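Local coordinates for penicillin binding protein 2X (Streptococcus thermophilus, PDB 5U47) that probably acts as a transpeptidase that cross-links peptidoglycan glycan strands during septal wall synthesis and is inactivated by beta-lactams acylating its active-site serine, at residues Q74-K77 with V78-L82; S91-L94 with A95-T99; T605-T608 with L609-L613; T236-E239 with Q240-G243. The protein carries 1 engineered substitution. All blocks are in the same frame, centred on the assembly; numbering follows the deposited sequence.

In the fold
Contacts 1 and 2 form one local unit in the dimerisation-domain region: helix 72-86 is followed in the chain by helix 90-97. Their centres lie about 10 Å apart, and Phe75 CZ comes to 3.2 Å from Leu97 O in a packing contact between them. This pair is remote from the rest, about 55 to 57 Å, centre to centre, from contacts 3 and 4. Contact 3, in the first PASTA domain, and contact 4, at the end of helix 224-241, have centres about 37 Å apart and do not touch. The probable active site, marked by the Ser295 and Lys298 SxxK pattern at a helix start, includes no residue of the four contacts.

Contact 1. Residues Q74-K77 with V78-L82; sequences QFDK and VADIL
Residues 74-82 run as uninterrupted alpha helix, each carbonyl from Gln74 to Lys77 accepting the amide four places on; the Val78 N to Gln74 O bond, 3.1 Å with an N-H...O angle of 164°, is the straightest of these four. On the solvent side, Lys77 leans along the helix over Ile81. Its CG is anti to the backbone N and the chain then bends at chi2 (51°), which carries CE to 3.9 Å from Ile81 CD1. Aliphatic carbons do the touching here, while the ammonium continues past them. Ile81 also lays its CG1 3.3 Å from Lys77 O, beside the carbonyl that its own amide uses. Val78 does likewise one turn back, with CG2 at 3.5 Å from Gln74 O.

The acidic pair follows the same four-residue spacing. Asp80 folds its carboxylate back over the preceding turn, placing CG 3.3 Å from Asp76 O, and its OD2 stands 4.0 Å from Asp76 OD2. The two carboxylate planes are turned 77° apart. Phe75, Ala79 and Leu82 instead pack on helix 90-97, and Ile81 reaches helix 116-128.

The nearby positive charges are loosely placed: Lys77 NZ is 5.0 Å from Asp80 OD2, and the ion pair of Asp80 OD1 with Lys90 NZ is long and weak. The neighbouring carboxylates probably repel mildly and may raise each other's proton affinity, an effect that the two nearby lysines would partly offset.

Contact 2. Residues S91-L94 with A95-T99; sequences SYTL and AQLRT
Leu94 and Arg98 lie side by side and point the same way, one helical turn apart, with Leu94 CD2 3.8 Å from Arg98 NH2. The arginine CG passes closer to the backbone, 3.2 Å from Leu94 O, the carbonyl that also accepts the Arg98 amide. Ala95 makes the equivalent contact a turn earlier: its CB is 3.3 Å from Ser91 O, which also accepts the Ala95 amide.

These residues make up nearly all of helix 90-97, a short helix of the dimerisation-domain region whose helical backbone angles stop at Arg98. Its inner flank, where Thr93 CG2 meets Leu97 CD1 at 3.6 Å, rests on helix 72-86.

On another flank Gln96 stacks on Tyr92. With CG beside its own backbone N (chi1 -68°), Gln96 sets that carbon over one face of the ring as a CH-pi contact, 3.9 Å from the centroid; the bend at chi2 then lays the amide along the ring, their planes 29° apart. Although Gln96 NE2 approaches Tyr92 OH to 3.3 Å, the angle is too poor for a hydrogen bond; NE2 donates to Ser106 O instead.

Contact 3. Residues T605-T608 with L609-L613; sequences TANT and LRQNL
A Schellman motif closes helix 602-611 of the first PASTA domain, and within it Asn612, the residue before the positive-phi Leu613, reaches back one turn to bond Thr608. In the motif, the Leu613 amide returns to Arg610 O at 3.0 Å, and Val614 N bonds Leu609 O.

Thr608 O is gripped chiefly by a side chain. Asn612 ND2 donates to it at 2.9 Å with an N-H...O angle of 153°, whereas the bond from Asn612 N to the same oxygen is weak. The acceptor lies close to the plane of the asparagine amide, but seen from Thr608 the donor stands above the carbonyl plane, 38° out of it. Asn612 CG lies beside its own backbone N (chi1 -67°), which points the amide back along the helix next to Thr608.

A water joins the neighbouring pair: it donates to Gln611 OE1 at 2.7 Å and is hydrogen-bonded to Thr608 OG1 at 3.0 Å. That hydroxyl also bonds Glu604 O, and Gln611 NE2 bonds Gly387 O, so both ends of the glutamine amide are held. On the buried flank Thr605 CG2 meets Leu609 CD1 at 4.2 Å, side by side.

Arg610 extends to a salt bridge with Glu455, and with Gln611 it ties the helix to residues of the transpeptidase-domain region. By contrast, Ala606 packs on strand 615-619, and Leu609 on both that strand and 641-646, the helix-on-sheet layering typical of the PASTA fold.

Contact 4. Residues T236-E239 with Q240-G243; sequences TFME and QTKG
Thr241 holds its hydroxyl between the backbone N and the carbonyl carbon (chi1 60°), which turns OG1 back to Phe237 O and leaves CG2 over the Phe237 ring. The hydroxyl donates to that carbonyl at 3.0 Å, from a direction tilted out of the carbonyl plane. Thr241 N donates to the same oxygen at 2.9 Å, so two bonds from one residue grip it. Phe237 in turn has CG anti to its backbone N, carrying the ring alongside the next turn. There Thr241 CG2 makes a CH-pi contact 4.1 Å from the ring centroid, 16° off the normal and shifted toward the rim.

Met238 curls round so that its terminal CE ends 3.4 Å from Gly243 O. The chain leaves the helix here: Lys242 has a positive phi of 53°, yet its amide still bonds Met238 O at 2.8 Å. Beyond it, Gly243 N adds a weak bond to Thr241 OG1.

These residues are the C-terminal end of helix 224-241, which leads into strand 245-252. Phe237 packs against helix 558-572 and strand 541-548, Gln240 OE1 bonds Thr560 OG1 on that helix, and Thr241 also touches Val547 of that strand.

Contact 1. Residues Q74-K77 with V78-L82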
ATOM      1  N   GLN A  74       5.934  50.831  26.123  1.00 60.40           N
ATOM      2  CA  GLN A  74       6.778  49.742  25.609  1.00 57.79           C
ATOM      3  C   GLN A  74       6.639  49.453  24.109  1.00 58.83           C
ATOM      4  O   GLN A  74       7.447  48.690  23.565  1.00 60.46           O
ATOM      5  CB  GLN A  74       6.444  48.453  26.360  1.00 55.98           C
ATOM      6  CG  GLN A  74       6.672  48.502  27.865  1.00 54.10           C
ATOM      7  CD  GLN A  74       5.903  47.416  28.576  1.00 53.04           C
ATOM      8  OE1 GLN A  74       4.696  47.260  28.364  1.00 50.40           O
ATOM      9  NE2 GLN A  74       6.581  46.673  29.438  1.00 53.50           N
ATOM     10  N   PHE A  75       5.617  50.009  23.452  1.00 56.83           N
ATOM     11  CA  PHE A  75       5.393  49.794  22.001  1.00 57.25           C
ATOM     12  C   PHE A  75       6.672  49.898  21.141  1.00 56.93           C
ATOM     13  O   PHE A  75       6.950  49.021  20.310  1.00 54.04           O
ATOM     14  CB  PHE A  75       4.344  50.800  21.492  1.00 59.83           C
ATOM     15  CG  PHE A  75       2.908  50.372  21.687  1.00 60.32           C
ATOM     16  CD1 PHE A  75       2.525  49.476  22.691  1.00 61.66           C
ATOM     17  CD2 PHE A  75       1.912  50.933  20.892  1.00 63.49           C
ATOM     18  CE1 PHE A  75       1.191  49.114  22.852  1.00 61.47           C
ATOM     19  CE2 PHE A  75       0.574  50.583  21.063  1.00 64.10           C
ATOM     20  CZ  PHE A  75       0.215  49.670  22.044  1.00 62.55           C
ATOM     21  N   ASP A  76       7.442  50.962  21.363  1.00 57.68           N
ATOM     22  CA  ASP A  76       8.681  51.218  20.621  1.00 58.89           C
ATOM     23  C   ASP A  76       9.746  50.145  20.845  1.00 56.18           C
ATOM     24  O   ASP A  76      10.468  49.792  19.916  1.00 52.96           O
ATOM     25  CB  ASP A  76       9.265  52.585  21.015  1.00 63.27           C
ATOM     26  CG  ASP A  76      10.504  52.953  20.203  1.00 66.00           C
ATOM     27  OD1 ASP A  76      10.417  52.995  18.954  1.00 70.93           O
ATOM     28  OD2 ASP A  76      11.558  53.217  20.817  1.00 68.79           O
ATOM     29  N   LYS A  77       9.869  49.654  22.079  1.00 54.76           N
ATOM     30  CA  LYS A  77      10.865  48.616  22.370  1.00 55.16           C
ATOM     31  C   LYS A  77      10.470  47.297  21.683  1.00 53.14           C
ATOM     32  O   LYS A  77      11.330  46.566  21.176  1.00 53.47           O
ATOM     33  CB  LYS A  77      11.061  48.436  23.879  1.00 56.48           C
ATOM     34  CG  LYS A  77      12.066  47.357  24.272  1.00 59.04           C
ATOM     35  CD  LYS A  77      13.403  47.503  23.542  1.00 62.10           C
ATOM     36  CE  LYS A  77      14.386  46.426  23.965  1.00 63.57           C
ATOM     37  NZ  LYS A  77      15.638  46.484  23.167  1.00 65.23           N
ATOM     38  N   VAL A  78       9.167  47.011  21.660  1.00 51.38           N
ATOM     39  CA  VAL A  78       8.645  45.833  20.972  1.00 50.73           C
ATOM     40  C   VAL A  78       8.994  45.925  19.480  1.00 50.22           C
ATOM     41  O   VAL A  78       9.385  44.923  18.874  1.00 48.41           O
ATOM     42  CB  VAL A  78       7.112  45.671  21.166  1.00 51.31           C
ATOM     43  CG1 VAL A  78       6.559  44.548  20.290  1.00 51.92           C
ATOM     44  CG2 VAL A  78       6.776  45.404  22.628  1.00 50.47           C
ATOM     45  N   ALA A  79       8.884  47.124  18.900  1.00 49.02           N
ATOM     46  CA  ALA A  79       9.212  47.292  17.475  1.00 51.02           C
ATOM     47  C   ALA A  79      10.706  47.039  17.213  1.00 51.93           C
ATOM     48  O   ALA A  79      11.077  46.400  16.207  1.00 48.46           O
ATOM     49  CB  ALA A  79       8.803  48.668  16.984  1.00 52.73           C
ATOM     50  N   ASP A  80      11.557  47.532  18.121  1.00 53.04           N
ATOM     51  CA  ASP A  80      13.010  47.322  18.012  1.00 55.52           C
ATOM     52  C   ASP A  80      13.297  45.830  18.016  1.00 54.08           C
ATOM     53  O   ASP A  80      14.066  45.329  17.190  1.00 51.17           O
ATOM     54  CB  ASP A  80      13.764  47.997  19.162  1.00 58.45           C
ATOM     55  CG  ASP A  80      13.675  49.526  19.120  1.00 61.31           C
ATOM     56  OD1 ASP A  80      13.324  50.093  18.057  1.00 64.78           O
ATOM     57  OD2 ASP A  80      13.971  50.156  20.158  1.00 61.38           O
ATOM     58  N   ILE A  81      12.643  45.127  18.937  1.00 53.31           N
ATOM     59  CA  ILE A  81      12.798  43.682  19.051  1.00 52.49           C
ATOM     60  C   ILE A  81      12.296  42.946  17.792  1.00 49.96           C
ATOM     61  O   ILE A  81      12.999  42.076  17.270  1.00 47.52           O
ATOM     62  CB  ILE A  81      12.113  43.145  20.332  1.00 52.65           C
ATOM     63  CG1 ILE A  81      12.864  43.670  21.576  1.00 52.80           C
ATOM     64  CG2 ILE A  81      12.095  41.616  20.326  1.00 52.66           C
ATOM     65  CD1 ILE A  81      12.147  43.458  22.896  1.00 52.89           C
ATOM     66  N   LEU A  82      11.109  43.308  17.301  1.00 48.03           N
ATOM     67  CA  LEU A  82      10.550  42.652  16.118  1.00 47.77           C
ATOM     68  C   LEU A  82      11.373  42.919  14.851  1.00 49.82           C
ATOM     69  O   LEU A  82      11.473  42.043  13.972  1.00 47.98           O
ATOM     70  CB  LEU A  82       9.068  43.000  15.920  1.00 47.65           C
ATOM     71  CG  LEU A  82       8.090  42.553  17.031  1.00 47.71           C
ATOM     72  CD1 LEU A  82       6.681  42.430  16.463  1.00 47.35           C
ATOM     73  CD2 LEU A  82       8.473  41.221  17.662  1.00 47.44           C
TER

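Contact 2. Residues S91-L94 with A95-T99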
ATOM      1  N   SER A  91       7.391  50.720  11.831  1.00 59.41           N
ATOM      2  CA  SER A  91       6.114  51.378  11.546  1.00 61.69           C
ATOM      3  C   SER A  91       4.942  50.395  11.426  1.00 59.00           C
ATOM      4  O   SER A  91       3.822  50.741  11.750  1.00 60.51           O
ATOM      5  CB  SER A  91       6.223  52.249  10.280  1.00 62.58           C
ATOM      6  OG  SER A  91       6.722  51.510   9.174  1.00 60.97           O
ATOM      7  N   TYR A  92       5.200  49.176  10.970  1.00 60.56           N
ATOM      8  CA  TYR A  92       4.126  48.176  10.860  1.00 60.77           C
ATOM      9  C   TYR A  92       3.755  47.633  12.245  1.00 59.51           C
ATOM     10  O   TYR A  92       2.570  47.530  12.578  1.00 59.07           O
ATOM     11  CB  TYR A  92       4.519  47.041   9.923  1.00 60.97           C
ATOM     12  CG  TYR A  92       3.472  45.947   9.858  1.00 62.79           C
ATOM     13  CD1 TYR A  92       2.320  46.090   9.072  1.00 62.96           C
ATOM     14  CD2 TYR A  92       3.627  44.769  10.593  1.00 63.00           C
ATOM     15  CE1 TYR A  92       1.357  45.091   9.019  1.00 62.43           C
ATOM     16  CE2 TYR A  92       2.670  43.766  10.545  1.00 63.56           C
ATOM     17  CZ  TYR A  92       1.539  43.930   9.760  1.00 63.21           C
ATOM     18  OH  TYR A  92       0.603  42.924   9.721  1.00 65.37           O
ATOM     19  N   THR A  93       4.775  47.274  13.030  1.00 59.67           N
ATOM     20  CA  THR A  93       4.598  46.790  14.409  1.00 59.66           C
ATOM     21  C   THR A  93       3.822  47.838  15.206  1.00 59.53           C
ATOM     22  O   THR A  93       2.828  47.513  15.853  1.00 59.73           O
ATOM     23  CB  THR A  93       5.965  46.528  15.103  1.00 60.61           C
ATOM     24  OG1 THR A  93       6.661  45.475  14.425  1.00 60.43           O
ATOM     25  CG2 THR A  93       5.796  46.143  16.584  1.00 60.81           C
ATOM     26  N   LEU A  94       4.286  49.091  15.143  1.00 57.11           N
ATOM     27  CA  LEU A  94       3.632  50.209  15.836  1.00 57.79           C
ATOM     28  C   LEU A  94       2.178  50.385  15.389  1.00 57.96           C
ATOM     29  O   LEU A  94       1.288  50.542  16.232  1.00 55.75           O
ATOM     30  CB  LEU A  94       4.424  51.514  15.650  1.00 57.13           C
ATOM     31  CG  LEU A  94       5.760  51.579  16.405  1.00 56.06           C
ATOM     32  CD1 LEU A  94       6.620  52.730  15.906  1.00 57.85           C
ATOM     33  CD2 LEU A  94       5.540  51.688  17.912  1.00 56.22           C
ATOM     34  N   ALA A  95       1.943  50.326  14.076  1.00 57.95           N
ATOM     35  CA  ALA A  95       0.589  50.453  13.513  1.00 58.07           C
ATOM     36  C   ALA A  95      -0.339  49.425  14.119  1.00 57.17           C
ATOM     37  O   ALA A  95      -1.377  49.780  14.691  1.00 53.84           O
ATOM     38  CB  ALA A  95       0.612  50.287  12.003  1.00 58.54           C
ATOM     39  N   GLN A  96       0.066  48.157  14.020  1.00 56.66           N
ATOM     40  CA  GLN A  96      -0.715  47.034  14.544  1.00 59.27           C
ATOM     41  C   GLN A  96      -0.992  47.157  16.039  1.00 59.21           C
ATOM     42  O   GLN A  96      -2.127  46.987  16.479  1.00 57.52           O
ATOM     43  CB  GLN A  96      -0.003  45.704  14.269  1.00 60.00           C
ATOM     44  CG  GLN A  96       0.076  45.293  12.805  1.00 62.89           C
ATOM     45  CD  GLN A  96      -1.287  45.024  12.200  1.00 63.44           C
ATOM     46  OE1 GLN A  96      -2.047  45.942  11.910  1.00 68.53           O
ATOM     47  NE2 GLN A  96      -1.590  43.764  11.987  1.00 61.24           N
ATOM     48  N   LEU A  97       0.054  47.458  16.808  1.00 59.14           N
ATOM     49  CA  LEU A  97      -0.059  47.614  18.252  1.00 57.90           C
ATOM     50  C   LEU A  97      -1.067  48.697  18.650  1.00 62.97           C
ATOM     51  O   LEU A  97      -1.727  48.567  19.687  1.00 64.27           O
ATOM     52  CB  LEU A  97       1.321  47.897  18.876  1.00 56.14           C
ATOM     53  CG  LEU A  97       2.320  46.729  18.930  1.00 52.64           C
ATOM     54  CD1 LEU A  97       3.703  47.195  19.363  1.00 51.69           C
ATOM     55  CD2 LEU A  97       1.806  45.637  19.860  1.00 51.56           C
ATOM     56  N   ARG A  98      -1.191  49.740  17.819  1.00 65.81           N
ATOM     57  CA  ARG A  98      -2.144  50.843  18.054  1.00 69.44           C
ATOM     58  C   ARG A  98      -3.533  50.639  17.401  1.00 68.25           C
ATOM     59  O   ARG A  98      -4.325  51.572  17.388  1.00 68.46           O
ATOM     60  CB  ARG A  98      -1.568  52.172  17.527  1.00 72.69           C
ATOM     61  CG  ARG A  98      -0.234  52.593  18.121  1.00 74.13           C
ATOM     62  CD  ARG A  98       0.269  53.863  17.452  1.00 77.18           C
ATOM     63  NE  ARG A  98       1.695  54.101  17.686  1.00 77.82           N
ATOM     64  CZ  ARG A  98       2.229  54.592  18.807  1.00 78.76           C
ATOM     65  NH1 ARG A  98       1.472  54.896  19.867  1.00 77.78           N
ATOM     66  NH2 ARG A  98       3.549  54.766  18.876  1.00 80.12           N
ATOM     67  N   THR A  99      -3.837  49.452  16.864  1.00 68.12           N
ATOM     68  CA  THR A  99      -5.149  49.231  16.222  1.00 71.19           C
ATOM     69  C   THR A  99      -6.299  49.613  17.171  1.00 73.95           C
ATOM     70  O   THR A  99      -6.291  49.234  18.351  1.00 73.49           O
ATOM     71  CB  THR A  99      -5.364  47.756  15.794  1.00 72.49           C
ATOM     72  OG1 THR A  99      -4.213  47.257  15.094  1.00 70.28           O
ATOM     73  CG2 THR A  99      -6.616  47.616  14.901  1.00 71.93           C
TER

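Contact 3. Residues T605-T608 with L609-L613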
ATOM      1  N   THR A 605     -13.501  -4.624   8.784  1.00 29.09           N
ATOM      2  CA  THR A 605     -12.962  -5.141  10.036  1.00 29.29           C
ATOM      3  C   THR A 605     -11.645  -5.874   9.791  1.00 27.65           C
ATOM      4  O   THR A 605     -10.685  -5.678  10.543  1.00 28.68           O
ATOM      5  CB  THR A 605     -13.976  -6.057  10.750  1.00 30.10           C
ATOM      6  OG1 THR A 605     -15.154  -5.297  11.050  1.00 31.61           O
ATOM      7  CG2 THR A 605     -13.412  -6.623  12.041  1.00 29.74           C
ATOM      8  N   ALA A 606     -11.585  -6.693   8.746  1.00 26.57           N
ATOM      9  CA  ALA A 606     -10.342  -7.413   8.414  1.00 26.25           C
ATOM     10  C   ALA A 606      -9.210  -6.425   8.118  1.00 25.21           C
ATOM     11  O   ALA A 606      -8.074  -6.610   8.572  1.00 23.70           O
ATOM     12  CB  ALA A 606     -10.558  -8.364   7.248  1.00 26.48           C
ATOM     13  N   ASN A 607      -9.550  -5.376   7.378  0.50 25.63           N
ATOM     14  CA  ASN A 607      -8.615  -4.316   7.007  0.50 25.51           C
ATOM     15  C   ASN A 607      -8.038  -3.630   8.259  0.50 25.75           C
ATOM     16  O   ASN A 607      -6.832  -3.397   8.343  0.50 24.84           O
ATOM     17  CB  ASN A 607      -9.345  -3.298   6.117  0.50 25.73           C
ATOM     18  CG  ASN A 607      -8.403  -2.420   5.335  0.50 25.41           C
ATOM     19  OD1 ASN A 607      -7.519  -2.911   4.629  0.50 25.59           O
ATOM     20  ND2 ASN A 607      -8.612  -1.119   5.416  0.50 25.05           N
ATOM     21  N   THR A 608      -8.914  -3.314   9.219  1.00 25.82           N
ATOM     22  CA  THR A 608      -8.540  -2.716  10.508  1.00 25.69           C
ATOM     23  C   THR A 608      -7.642  -3.647  11.316  1.00 24.15           C
ATOM     24  O   THR A 608      -6.643  -3.223  11.858  1.00 23.18           O
ATOM     25  CB  THR A 608      -9.810  -2.352  11.306  1.00 26.24           C
ATOM     26  OG1 THR A 608     -10.501  -1.335  10.581  1.00 26.26           O
ATOM     27  CG2 THR A 608      -9.488  -1.831  12.700  1.00 27.49           C
ATOM     28  N   LEU A 609      -7.991  -4.921  11.364  1.00 24.27           N
ATOM     29  CA  LEU A 609      -7.187  -5.906  12.082  1.00 24.59           C
ATOM     30  C   LEU A 609      -5.751  -5.990  11.540  1.00 23.98           C
ATOM     31  O   LEU A 609      -4.801  -6.106  12.327  1.00 23.45           O
ATOM     32  CB  LEU A 609      -7.848  -7.277  12.016  1.00 25.09           C
ATOM     33  CG  LEU A 609      -9.111  -7.420  12.868  1.00 27.99           C
ATOM     34  CD1 LEU A 609      -9.851  -8.709  12.532  1.00 27.30           C
ATOM     35  CD2 LEU A 609      -8.773  -7.341  14.349  1.00 28.75           C
ATOM     36  N   ARG A 610      -5.595  -5.965  10.210  1.00 22.74           N
ATOM     37  CA  ARG A 610      -4.242  -5.980   9.612  1.00 23.14           C
ATOM     38  C   ARG A 610      -3.441  -4.716   9.910  1.00 22.88           C
ATOM     39  O   ARG A 610      -2.217  -4.774  10.026  1.00 23.25           O
ATOM     40  CB  ARG A 610      -4.279  -6.223   8.096  1.00 23.25           C
ATOM     41  CG  ARG A 610      -4.707  -7.628   7.759  1.00 23.44           C
ATOM     42  CD  ARG A 610      -4.294  -8.014   6.357  1.00 23.05           C
ATOM     43  NE  ARG A 610      -4.605  -9.413   6.158  1.00 23.57           N
ATOM     44  CZ  ARG A 610      -5.753  -9.900   5.704  1.00 23.23           C
ATOM     45  NH1 ARG A 610      -6.758  -9.106   5.352  1.00 23.51           N
ATOM     46  NH2 ARG A 610      -5.888 -11.222   5.607  1.00 23.86           N
ATOM     47  N   GLN A 611      -4.112  -3.575  10.045  1.00 23.00           N
ATOM     48  CA  GLN A 611      -3.417  -2.345  10.457  1.00 23.60           C
ATOM     49  C   GLN A 611      -2.785  -2.513  11.835  1.00 23.24           C
ATOM     50  O   GLN A 611      -1.772  -1.869  12.153  1.00 22.39           O
ATOM     51  CB  GLN A 611      -4.388  -1.175  10.484  1.00 24.54           C
ATOM     52  CG  GLN A 611      -4.909  -0.832   9.094  1.00 24.89           C
ATOM     53  CD  GLN A 611      -6.044   0.161   9.107  1.00 25.60           C
ATOM     54  OE1 GLN A 611      -6.547   0.534  10.167  1.00 27.33           O
ATOM     55  NE2 GLN A 611      -6.465   0.589   7.927  1.00 25.09           N
ATOM     56  N   ASN A 612      -3.396  -3.390  12.636  1.00 22.38           N
ATOM     57  CA  ASN A 612      -2.951  -3.690  13.977  1.00 23.82           C
ATOM     58  C   ASN A 612      -2.142  -4.989  14.040  1.00 23.53           C
ATOM     59  O   ASN A 612      -1.907  -5.530  15.120  1.00 23.07           O
ATOM     60  CB  ASN A 612      -4.149  -3.689  14.942  1.00 23.77           C
ATOM     61  CG  ASN A 612      -4.738  -2.295  15.105  1.00 24.81           C
ATOM     62  OD1 ASN A 612      -4.252  -1.501  15.928  1.00 23.50           O
ATOM     63  ND2 ASN A 612      -5.751  -1.968  14.284  1.00 23.24           N
ATOM     64  N   LEU A 613      -1.714  -5.449  12.874  1.00 22.66           N
ATOM     65  CA  LEU A 613      -0.856  -6.606  12.722  1.00 23.42           C
ATOM     66  C   LEU A 613      -1.465  -7.971  13.092  1.00 23.52           C
ATOM     67  O   LEU A 613      -0.751  -8.946  13.325  1.00 27.48           O
ATOM     68  CB  LEU A 613       0.502  -6.362  13.387  1.00 24.46           C
ATOM     69  CG  LEU A 613       1.201  -5.067  12.929  1.00 26.10           C
ATOM     70  CD1 LEU A 613       2.624  -5.066  13.432  1.00 26.03           C
ATOM     71  CD2 LEU A 613       1.214  -4.944  11.406  1.00 25.75           C
TER
HETATM   72  O   HOH W   1      -9.060   1.276  10.636  1.00 33.94           O

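Contact 4. Residues T236-E239 with Q240-G243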
ATOM      1  N   THR A 236      13.049   8.212 -15.643  1.00 29.29           N
ATOM      2  CA  THR A 236      13.679   7.940 -16.946  1.00 29.76           C
ATOM      3  C   THR A 236      12.765   7.091 -17.836  1.00 30.09           C
ATOM      4  O   THR A 236      12.685   7.305 -19.059  1.00 28.60           O
ATOM      5  CB  THR A 236      15.023   7.233 -16.785  1.00 29.93           C
ATOM      6  OG1 THR A 236      15.837   8.000 -15.896  1.00 30.86           O
ATOM      7  CG2 THR A 236      15.754   7.093 -18.154  1.00 31.37           C
ATOM      8  N   PHE A 237      12.081   6.130 -17.218  1.00 28.02           N
ATOM      9  CA  PHE A 237      11.186   5.225 -17.926  1.00 28.11           C
ATOM     10  C   PHE A 237      10.023   6.026 -18.536  1.00 29.83           C
ATOM     11  O   PHE A 237       9.629   5.786 -19.683  1.00 28.87           O
ATOM     12  CB  PHE A 237      10.725   4.128 -16.955  1.00 26.63           C
ATOM     13  CG  PHE A 237       9.775   3.107 -17.540  1.00 25.89           C
ATOM     14  CD1 PHE A 237      10.217   2.155 -18.449  1.00 24.85           C
ATOM     15  CD2 PHE A 237       8.461   3.027 -17.084  1.00 25.86           C
ATOM     16  CE1 PHE A 237       9.349   1.186 -18.947  1.00 25.10           C
ATOM     17  CE2 PHE A 237       7.597   2.059 -17.580  1.00 25.76           C
ATOM     18  CZ  PHE A 237       8.044   1.136 -18.510  1.00 25.09           C
ATOM     19  N   MET A 238       9.498   6.994 -17.784  1.00 30.59           N
ATOM     20  CA  MET A 238       8.420   7.852 -18.291  1.00 31.68           C
ATOM     21  C   MET A 238       8.898   8.752 -19.426  1.00 32.89           C
ATOM     22  O   MET A 238       8.141   9.020 -20.347  1.00 32.43           O
ATOM     23  CB  MET A 238       7.831   8.724 -17.188  1.00 33.49           C
ATOM     24  CG  MET A 238       7.156   7.952 -16.080  1.00 35.73           C
ATOM     25  SD  MET A 238       6.047   6.671 -16.692  1.00 41.98           S
ATOM     26  CE  MET A 238       4.858   7.696 -17.562  1.00 35.69           C
ATOM     27  N   GLU A 239      10.133   9.239 -19.338  1.00 33.62           N
ATOM     28  CA  GLU A 239      10.691  10.058 -20.418  1.00 37.02           C
ATOM     29  C   GLU A 239      10.767   9.224 -21.696  1.00 35.97           C
ATOM     30  O   GLU A 239      10.435   9.699 -22.764  1.00 37.81           O
ATOM     31  CB  GLU A 239      12.066  10.591 -20.052  1.00 39.72           C
ATOM     32  CG  GLU A 239      12.021  11.596 -18.919  1.00 44.12           C
ATOM     33  CD  GLU A 239      13.391  11.958 -18.363  1.00 47.64           C
ATOM     34  OE1 GLU A 239      14.426  11.421 -18.852  1.00 53.22           O
ATOM     35  OE2 GLU A 239      13.418  12.784 -17.423  1.00 46.26           O
ATOM     36  N   GLN A 240      11.171   7.969 -21.569  1.00 33.92           N
ATOM     37  CA  GLN A 240      11.274   7.071 -22.731  1.00 35.07           C
ATOM     38  C   GLN A 240       9.939   6.652 -23.342  1.00 34.35           C
ATOM     39  O   GLN A 240       9.809   6.572 -24.560  1.00 32.02           O
ATOM     40  CB  GLN A 240      11.975   5.783 -22.338  1.00 36.28           C
ATOM     41  CG  GLN A 240      13.467   5.856 -22.105  1.00 37.88           C
ATOM     42  CD  GLN A 240      14.003   4.466 -21.812  1.00 40.04           C
ATOM     43  OE1 GLN A 240      13.534   3.797 -20.894  1.00 38.89           O
ATOM     44  NE2 GLN A 240      14.966   4.015 -22.604  1.00 40.29           N
ATOM     45  N   THR A 241       8.962   6.349 -22.487  1.00 32.54           N
ATOM     46  CA  THR A 241       7.657   5.841 -22.943  1.00 33.20           C
ATOM     47  C   THR A 241       6.605   6.914 -23.226  1.00 34.33           C
ATOM     48  O   THR A 241       5.808   6.771 -24.161  1.00 35.03           O
ATOM     49  CB  THR A 241       7.045   4.869 -21.905  1.00 32.68           C
ATOM     50  OG1 THR A 241       6.853   5.542 -20.654  1.00 32.09           O
ATOM     51  CG2 THR A 241       7.934   3.674 -21.682  1.00 33.57           C
ATOM     52  N   LYS A 242       6.626   7.987 -22.436  1.00 36.10           N
ATOM     53  CA  LYS A 242       5.595   9.042 -22.477  1.00 38.83           C
ATOM     54  C   LYS A 242       4.189   8.429 -22.334  1.00 38.47           C
ATOM     55  O   LYS A 242       3.261   8.775 -23.079  1.00 39.06           O
ATOM     56  CB  LYS A 242       5.647   9.917 -23.739  1.00 42.88           C
ATOM     57  CG  LYS A 242       6.935  10.684 -23.997  1.00 46.80           C
ATOM     58  CD  LYS A 242       7.920   9.878 -24.829  1.00 50.56           C
ATOM     59  CE  LYS A 242       9.032  10.782 -25.329  1.00 52.20           C
ATOM     60  NZ  LYS A 242      10.064  10.000 -26.053  1.00 53.75           N
ATOM     61  N   GLY A 243       4.053   7.492 -21.396  1.00 36.16           N
ATOM     62  CA  GLY A 243       2.768   6.867 -21.129  1.00 34.12           C
ATOM     63  C   GLY A 243       1.900   7.814 -20.321  1.00 32.86           C
ATOM     64  O   GLY A 243       2.412   8.752 -19.686  1.00 32.79           O
TER